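Side-chain contacts in erythrocyte binding antigen 140 (Plasmodium falciparum, PDB 4GF2), which probably binds a host receptor on the red-cell surface, with two Duffy-binding-like domains serving the malaria parasite as an adhesin for erythrocyte invasion: residues V34-P37 / D38-Q42; T286-K289 / S290-G294; S304-V308 / N309-G313; Q474-P477 / Q478-W482. The protein carries 3 engineered substitutions. One frame throughout, in Å; residues are numbered along the deposited sequence.

Contact 1 of 4, residues V34-P37 / D38-Q42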
# COMPACT_ATOMS: atom_id res chain seq x y z
N VAL A 34 -10.88 -9.72 -24.98
CA VAL A 34 -10.45 -8.70 -25.93
C VAL A 34 -10.59 -7.31 -25.30
O VAL A 34 -11.42 -7.11 -24.42
CB VAL A 34 -11.27 -8.73 -27.24
CG1 VAL A 34 -10.97 -9.99 -28.03
CG2 VAL A 34 -12.76 -8.62 -26.95
N CYS A 35 -9.78 -6.37 -25.77
CA CYS A 35 -9.84 -4.99 -25.31
C CYS A 35 -10.23 -4.07 -26.46
O CYS A 35 -9.48 -3.92 -27.42
CB CYS A 35 -8.48 -4.55 -24.74
SG CYS A 35 -7.99 -5.43 -23.24
N VAL A 36 -11.40 -3.46 -26.34
CA VAL A 36 -11.93 -2.60 -27.38
C VAL A 36 -11.85 -1.14 -26.97
O VAL A 36 -12.13 -0.79 -25.82
CB VAL A 36 -13.40 -2.96 -27.67
CG1 VAL A 36 -13.93 -2.12 -28.82
CG2 VAL A 36 -13.52 -4.44 -28.00
N PRO A 37 -11.47 -0.26 -27.90
CA PRO A 37 -11.44 1.17 -27.58
C PRO A 37 -12.85 1.77 -27.58
O PRO A 37 -13.69 1.38 -28.39
CB PRO A 37 -10.61 1.77 -28.72
CG PRO A 37 -10.83 0.84 -29.87
CD PRO A 37 -11.02 -0.53 -29.28
N ASP A 38 -13.10 2.70 -26.67
CA ASP A 38 -14.42 3.32 -26.58
C ASP A 38 -14.76 3.99 -27.92
O ASP A 38 -15.93 4.09 -28.29
CB ASP A 38 -14.45 4.33 -25.44
CG ASP A 38 -15.84 4.56 -24.91
OD1 ASP A 38 -16.68 3.65 -25.03
OD2 ASP A 38 -16.10 5.65 -24.35
N ARG A 39 -13.74 4.43 -28.64
CA ARG A 39 -13.96 5.05 -29.94
C ARG A 39 -14.70 4.08 -30.86
O ARG A 39 -15.59 4.47 -31.61
CB ARG A 39 -12.64 5.48 -30.58
CG ARG A 39 -12.82 6.11 -31.96
CD ARG A 39 -11.51 6.15 -32.74
NE ARG A 39 -10.81 4.88 -32.67
CZ ARG A 39 -11.16 3.78 -33.34
NH1 ARG A 39 -12.22 3.79 -34.15
NH2 ARG A 39 -10.45 2.67 -33.20
N LYS A 40 -14.32 2.80 -30.79
CA LYS A 40 -14.96 1.77 -31.60
C LYS A 40 -16.37 1.46 -31.08
O LYS A 40 -17.30 1.26 -31.85
CB LYS A 40 -14.12 0.49 -31.60
CG LYS A 40 -14.78 -0.69 -32.30
CD LYS A 40 -15.07 -0.38 -33.77
CE LYS A 40 -15.49 -1.62 -34.54
NZ LYS A 40 -16.81 -2.15 -34.10
N ILE A 41 -16.51 1.42 -29.76
CA ILE A 41 -17.82 1.18 -29.15
C ILE A 41 -18.84 2.21 -29.62
O ILE A 41 -20.01 1.87 -29.83
CB ILE A 41 -17.72 1.20 -27.61
CG1 ILE A 41 -16.97 -0.05 -27.13
CG2 ILE A 41 -19.11 1.24 -26.97
CD1 ILE A 41 -16.60 -0.00 -25.68
N GLN A 42 -18.41 3.45 -29.81
CA GLN A 42 -19.32 4.53 -30.17
C GLN A 42 -19.30 4.87 -31.65
O GLN A 42 -19.88 5.88 -32.07
CB GLN A 42 -19.00 5.78 -29.35
CG GLN A 42 -19.26 5.62 -27.87
CD GLN A 42 -19.44 6.95 -27.17
OE1 GLN A 42 -18.49 7.71 -27.00
NE2 GLN A 42 -20.67 7.24 -26.77
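Pro37 O, the last carbonyl of the strand 33-37, accepts from Ile41 N at 3.1 Å, and Lys40 N adds a weak bond to the same oxygen; the strand passes directly into the short helix 38-41, with Pro37 in the N-cap position. A proline has no side-chain acceptor to offer the first turn; what it contributes here is a rigid apolar ring laid against the residues that follow. Pro37 CG meets Lys40 CB at 3.7 Å and also comes within 3.8 Å of Arg39 NH2, the arginine side chain crossing the proline at a slant. One residue earlier, Val36 reaches the same turn with a single methyl: CG1, placed anti to its own backbone N (chi1 -177°), packs on Lys40 CB at 3.8 Å and on Ile41 CG1 at 4.0 Å. Lys40 contributes the first carbons of its chain, CB and CG. Its bends at chi2 and chi4 carry NZ away, to salt bridges with Asp107 and Asp105. Arg39 likewise spends its charge outside, pairing with Asp96 and Glu182, while Asp38 pairs with Arg18. Trp179 of the helix 175-202 touches Val36, Pro37, Arg39 and Lys40 alike, and Cys35 ties this strand to its antiparallel partner 23-27 through the disulfide to Cys25. The example illustrates a division of labour within a Duffy binding domain: the Lys40 stem, the Val36 and Ile41 branches and a proline ring pack the strand-to-helix corner, while the buried charges of Asp38, Arg39 and Lys40 are probably kept ionised by partners of opposite sign.

Contact 2 of 4, residues T286-K289 / S290-G294; sequences TIIK and SFLNG
Ser290 opens the second half of this helical stretch by giving its backbone N to Thr286 O at 3.2 Å, with CB resting 3.4 Å from Ile287 O; its hydroxyl is bonded to Ala296 N, just beyond the segment. Phe291 follows with a bond from its N to Ile287 O, and its side chain lies beside that of Ile287, pointing the same way. Ile287 CG2, the branch anti to the backbone N (chi1 -56° for CG1), presses on Phe291 CE1 at 3.3 Å, a tight approach, while Ile287 O sits at the ring's edge near its plane, 3.2 Å from Phe291 CD1. Leu292 repeats the i to i+4 pattern on the adjoining flank: Leu292 CD1 runs alongside Ile288 CG2 at 3.8 Å. At Asn293 the backbone N donates to Lys289 O at 2.7 Å, and Gly294 N still reaches Ser290 O. The extended chain of Lys289 ends in a salt bridge with Asp280. Both apolar pairs lie between the same two helices: Ile287 and Phe291 meet Ile373 of the helix 361-382, Ile288 meets Leu369 of that helix, and Phe291 and Leu292 rest on Val456 of the helix 435-457.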
# COMPACT_ATOMS: atom_id res chain seq x y z
N THR A 286 11.20 4.09 1.95
CA THR A 286 12.61 3.87 1.65
C THR A 286 13.29 2.97 2.68
O THR A 286 13.98 2.03 2.32
CB THR A 286 13.37 5.21 1.55
OG1 THR A 286 12.78 6.01 0.52
CG2 THR A 286 14.83 4.97 1.23
N ILE A 287 13.09 3.26 3.96
CA ILE A 287 13.74 2.47 5.01
C ILE A 287 13.14 1.07 5.09
O ILE A 287 13.85 0.09 5.29
CB ILE A 287 13.65 3.15 6.39
CG1 ILE A 287 14.24 4.56 6.33
CG2 ILE A 287 14.40 2.32 7.43
CD1 ILE A 287 14.37 5.24 7.68
N ILE A 288 11.82 0.98 4.92
CA ILE A 288 11.16 -0.32 4.94
C ILE A 288 11.77 -1.23 3.89
O ILE A 288 11.99 -2.41 4.12
CB ILE A 288 9.65 -0.19 4.69
CG1 ILE A 288 8.97 0.51 5.87
CG2 ILE A 288 9.03 -1.56 4.49
CD1 ILE A 288 7.53 0.90 5.61
N LYS A 289 12.05 -0.66 2.72
CA LYS A 289 12.60 -1.43 1.61
C LYS A 289 14.01 -1.89 1.93
O LYS A 289 14.41 -3.00 1.57
CB LYS A 289 12.58 -0.62 0.32
CG LYS A 289 11.20 -0.46 -0.29
CD LYS A 289 11.29 0.23 -1.64
CE LYS A 289 9.91 0.48 -2.24
NZ LYS A 289 9.99 1.10 -3.59
N SER A 290 14.77 -1.04 2.62
CA SER A 290 16.12 -1.39 3.03
C SER A 290 16.09 -2.55 4.03
O SER A 290 16.83 -3.52 3.89
CB SER A 290 16.82 -0.19 3.66
OG SER A 290 18.14 -0.51 4.06
N PHE A 291 15.21 -2.44 5.02
CA PHE A 291 15.09 -3.44 6.08
C PHE A 291 14.55 -4.78 5.59
O PHE A 291 14.85 -5.83 6.17
CB PHE A 291 14.19 -2.92 7.20
CG PHE A 291 14.92 -2.11 8.23
CD1 PHE A 291 15.48 -0.89 7.91
CD2 PHE A 291 15.02 -2.56 9.54
CE1 PHE A 291 16.14 -0.14 8.86
CE2 PHE A 291 15.68 -1.81 10.50
CZ PHE A 291 16.24 -0.60 10.16
N LEU A 292 13.74 -4.76 4.53
CA LEU A 292 13.11 -5.98 4.02
C LEU A 292 13.80 -6.55 2.79
O LEU A 292 13.76 -7.75 2.56
CB LEU A 292 11.64 -5.73 3.70
CG LEU A 292 10.70 -5.56 4.90
CD1 LEU A 292 9.29 -5.32 4.40
CD2 LEU A 292 10.75 -6.77 5.82
N ASN A 293 14.42 -5.68 1.99
CA ASN A 293 15.00 -6.10 0.72
C ASN A 293 16.40 -5.56 0.46
O ASN A 293 17.09 -6.03 -0.44
CB ASN A 293 14.08 -5.68 -0.43
CG ASN A 293 12.69 -6.29 -0.32
OD1 ASN A 293 12.46 -7.43 -0.72
ND2 ASN A 293 11.75 -5.53 0.24
N GLY A 294 16.83 -4.57 1.24
CA GLY A 294 18.06 -3.86 0.95
C GLY A 294 19.17 -4.11 1.96
O GLY A 294 19.18 -5.14 2.63

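Contact 3 of 4, residues S304-V308 / N309-G313; sequences SQINV and NDLRG
Asn307 caps the helix 308-314 through Asp310, a local contact at the point where the chain leaves the short helix 300-304, crosses a brief loop and enters a new helix. The side-chain oxygen does the capping: Asp310 N donates to Asn307 OD1 at 3.0 Å, almost straight at the hydrogen, although the donor stands above the amide plane, 42° out of it. With CG anti to the backbone N (chi1 -179°), the amide swings forward over the first turn and stacks on the carboxylate of Asp310, the two planes only 3° apart and Asn307 CG 3.5 Å from Asp310 OD2. This is the classical asparagine N-cap, in which a side-chain carbonyl takes up an N-H that has no preceding helical carbonyl to serve it; the regular pattern then starts with Leu311 N bonded to Asn307 O. Beyond the cap, Val308 and Arg312 lie alongside each other one turn apart. Val308 CG1 sits over one face of the guanidinium, 3.7 Å above its plane and offset toward the rim, while Arg312 NE bonds to Asn317. A purely apolar touch spans the cap: Ile306 CG2 reaches Leu311 CD2 at 4.1 Å, against the helix 361-382, where Gln377 meets Ile306 and both Tyr374 and Leu378 meet Leu311. Tyr318, from a loop, packs against Ile306 and Val308.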
# COMPACT_ATOMS: atom_id res chain seq x y z
N SER A 304 21.16 -0.41 12.10
CA SER A 304 21.25 0.29 13.38
C SER A 304 21.48 1.79 13.21
O SER A 304 21.13 2.57 14.09
CB SER A 304 22.37 -0.31 14.24
OG SER A 304 22.08 -1.65 14.60
N GLN A 305 22.08 2.19 12.10
CA GLN A 305 22.40 3.60 11.88
C GLN A 305 21.12 4.41 11.68
O GLN A 305 20.29 4.08 10.84
CB GLN A 305 23.33 3.76 10.68
CG GLN A 305 23.84 5.19 10.48
CD GLN A 305 24.99 5.28 9.50
OE1 GLN A 305 25.77 4.34 9.35
NE2 GLN A 305 25.10 6.42 8.82
N ILE A 306 20.97 5.47 12.46
CA ILE A 306 19.74 6.26 12.47
C ILE A 306 19.86 7.53 11.64
O ILE A 306 20.87 8.22 11.69
CB ILE A 306 19.35 6.65 13.91
CG1 ILE A 306 19.08 5.40 14.74
CG2 ILE A 306 18.13 7.55 13.90
CD1 ILE A 306 18.66 5.68 16.16
N ASN A 307 18.82 7.82 10.87
CA ASN A 307 18.74 9.06 10.11
C ASN A 307 17.87 10.06 10.85
O ASN A 307 16.64 9.93 10.88
CB ASN A 307 18.19 8.78 8.71
CG ASN A 307 18.10 10.03 7.85
OD1 ASN A 307 17.60 11.06 8.29
ND2 ASN A 307 18.59 9.94 6.62
N VAL A 308 18.50 11.06 11.46
CA VAL A 308 17.82 11.97 12.38
C VAL A 308 16.66 12.70 11.73
O VAL A 308 15.58 12.82 12.31
CB VAL A 308 18.81 13.01 12.97
CG1 VAL A 308 18.07 14.04 13.82
CG2 VAL A 308 19.87 12.31 13.79
N ASN A 309 16.88 13.20 10.52
CA ASN A 309 15.85 13.93 9.79
C ASN A 309 14.60 13.09 9.57
O ASN A 309 13.48 13.54 9.82
CB ASN A 309 16.39 14.40 8.44
CG ASN A 309 17.48 15.43 8.59
OD1 ASN A 309 17.56 16.13 9.60
ND2 ASN A 309 18.34 15.54 7.58
N ASP A 310 14.78 11.86 9.09
CA ASP A 310 13.67 10.96 8.85
C ASP A 310 12.97 10.63 10.17
O ASP A 310 11.74 10.57 10.24
CB ASP A 310 14.15 9.67 8.19
CG ASP A 310 14.64 9.90 6.77
OD1 ASP A 310 14.43 11.00 6.23
OD2 ASP A 310 15.24 8.96 6.20
N LEU A 311 13.77 10.41 11.20
CA LEU A 311 13.26 10.06 12.52
C LEU A 311 12.31 11.13 13.05
O LEU A 311 11.23 10.82 13.56
CB LEU A 311 14.43 9.89 13.50
CG LEU A 311 14.04 9.69 14.96
CD1 LEU A 311 13.28 8.40 15.15
CD2 LEU A 311 15.28 9.72 15.85
N ARG A 312 12.73 12.38 12.95
CA ARG A 312 11.92 13.48 13.45
C ARG A 312 10.81 13.84 12.47
O ARG A 312 9.81 14.44 12.84
CB ARG A 312 12.81 14.68 13.78
CG ARG A 312 13.73 14.39 14.96
CD ARG A 312 14.73 15.51 15.21
NE ARG A 312 15.56 15.22 16.38
CZ ARG A 312 16.58 15.97 16.78
NH1 ARG A 312 16.91 17.06 16.11
NH2 ARG A 312 17.27 15.62 17.86
N GLY A 313 10.99 13.46 11.21
CA GLY A 313 9.94 13.64 10.23
C GLY A 313 8.78 12.73 10.58
O GLY A 313 7.62 13.15 10.57

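Contact 4 of 4, residues Q474-P477 / Q478-W482; sequences QKIP and QFLRW
Arg481 folds back across Ile476 at a slant, with Ile476 CG2 3.7 Å from Arg481 CG. A bend at chi3 (-44°) brings the guanidinium round to the backbone of the preceding loop, where Arg481 NH1 donates to Ile476 O at 2.8 Å. The donor approaches almost in line with the carbonyl, while the oxygen lies near the guanidinium plane, at its edge and 16° out of it. Leu480 takes a different orientation toward each neighbour: it stands about perpendicular to Ile476, whose CG2 meets Leu480 CB at 3.9 Å, yet runs alongside Pro477, with Leu480 CD1 3.7 Å from Pro477 CG. Pro477, the N-cap residue of the long helix 478-508, offers its carbonyl to Arg481 N at 3.2 Å. Gln478 CA lies over one face of the guanidinium, 3.2 Å above its plane and offset toward the rim, and Gln478 CG is similarly offset over a face of the Trp482 ring. Asp404 takes a salt bridge from Arg481 NH1, and Asp401 one from NH2; Gln478 NE2 and Trp482 NE1 also bond to Asp401, and Gln478 OE1 accepts from Ile411 N. In this Duffy binding domain one buried arginine thus joins a loop carbonyl to two acids of the helix 388-407, an environment that would probably hold its charge and fix its rotation.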
# COMPACT_ATOMS: atom_id res chain seq x y z
N GLN A 474 4.31 -12.61 22.38
CA GLN A 474 3.27 -11.64 22.07
C GLN A 474 1.90 -12.13 22.51
O GLN A 474 0.99 -11.33 22.73
CB GLN A 474 3.27 -11.34 20.57
CG GLN A 474 2.16 -10.41 20.11
CD GLN A 474 1.07 -11.13 19.35
OE1 GLN A 474 1.35 -12.03 18.55
NE2 GLN A 474 -0.18 -10.74 19.59
N LYS A 475 1.74 -13.45 22.62
CA LYS A 475 0.46 -14.03 23.03
C LYS A 475 0.24 -13.97 24.54
O LYS A 475 -0.86 -14.21 25.02
CB LYS A 475 0.36 -15.49 22.55
CG LYS A 475 0.28 -15.65 21.04
CD LYS A 475 -0.33 -16.99 20.67
CE LYS A 475 -0.45 -17.17 19.16
NZ LYS A 475 0.85 -17.53 18.53
N ILE A 476 1.29 -13.64 25.29
CA ILE A 476 1.19 -13.56 26.74
C ILE A 476 0.52 -12.26 27.17
O ILE A 476 0.92 -11.18 26.72
CB ILE A 476 2.58 -13.63 27.40
CG1 ILE A 476 3.19 -15.02 27.20
CG2 ILE A 476 2.48 -13.31 28.89
CD1 ILE A 476 4.56 -15.18 27.80
N PRO A 477 -0.49 -12.35 28.05
CA PRO A 477 -1.16 -11.15 28.55
C PRO A 477 -0.17 -10.02 28.85
O PRO A 477 0.83 -10.23 29.54
CB PRO A 477 -1.83 -11.65 29.83
CG PRO A 477 -2.17 -13.06 29.52
CD PRO A 477 -1.06 -13.57 28.63
N GLN A 478 -0.47 -8.85 28.31
CA GLN A 478 0.42 -7.70 28.41
C GLN A 478 0.90 -7.46 29.84
O GLN A 478 2.10 -7.34 30.08
CB GLN A 478 -0.29 -6.46 27.87
CG GLN A 478 0.58 -5.24 27.75
CD GLN A 478 -0.13 -4.11 27.05
OE1 GLN A 478 -1.28 -3.81 27.35
NE2 GLN A 478 0.55 -3.48 26.09
N PHE A 479 -0.03 -7.39 30.78
CA PHE A 479 0.32 -7.12 32.18
C PHE A 479 1.38 -8.09 32.70
O PHE A 479 2.29 -7.69 33.42
CB PHE A 479 -0.90 -7.21 33.08
CG PHE A 479 -0.56 -7.30 34.53
CD1 PHE A 479 -0.07 -6.20 35.21
CD2 PHE A 479 -0.72 -8.49 35.22
CE1 PHE A 479 0.25 -6.28 36.55
CE2 PHE A 479 -0.40 -8.58 36.56
CZ PHE A 479 0.08 -7.48 37.23
N LEU A 480 1.25 -9.36 32.34
CA LEU A 480 2.20 -10.37 32.77
C LEU A 480 3.58 -10.09 32.19
O LEU A 480 4.60 -10.27 32.86
CB LEU A 480 1.72 -11.77 32.36
CG LEU A 480 0.48 -12.29 33.09
CD1 LEU A 480 0.02 -13.62 32.51
CD2 LEU A 480 0.76 -12.44 34.58
N ARG A 481 3.61 -9.62 30.94
CA ARG A 481 4.88 -9.27 30.31
C ARG A 481 5.49 -8.07 31.01
O ARG A 481 6.70 -8.02 31.22
CB ARG A 481 4.67 -8.95 28.83
CG ARG A 481 3.99 -10.06 28.05
CD ARG A 481 4.13 -9.84 26.55
NE ARG A 481 3.89 -8.45 26.16
CZ ARG A 481 2.73 -7.98 25.70
NH1 ARG A 481 1.67 -8.78 25.57
NH2 ARG A 481 2.63 -6.70 25.37
N TRP A 482 4.65 -7.12 31.39
CA TRP A 482 5.11 -5.90 32.04
C TRP A 482 5.60 -6.18 33.44
O TRP A 482 6.64 -5.66 33.86
CB TRP A 482 3.99 -4.86 32.08
CG TRP A 482 3.68 -4.30 30.74
CD1 TRP A 482 4.32 -4.58 29.56
CD2 TRP A 482 2.66 -3.34 30.42
NE1 TRP A 482 3.75 -3.87 28.53
CE2 TRP A 482 2.73 -3.10 29.04
CE3 TRP A 482 1.69 -2.68 31.18
CZ2 TRP A 482 1.87 -2.22 28.39
CZ3 TRP A 482 0.84 -1.81 30.53
CH2 TRP A 482 0.93 -1.58 29.16

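The four contacts follow one another along the chain without interleaving. Contact 1 belongs to the first Duffy binding domain and contact 4 to the second, and their centres stand about 60 Å apart on opposite sides of the chain's centre. Contacts 2 and 3 are the pair that touch: their centres are about 14 Å apart, Ile287 CD1 meets Asp310 OD2 at 4.1 Å, and both pack on the helix 361-382, with Tyr374 common to the two. Contact 4 lies farther off, its nearest atoms about 17 Å from contact 2 and 20 Å from contact 3. Separate bound glycerols, probably from crystallisation, lie about 5 Å from the Lys40 side chain and about 4 Å from that of Ile288.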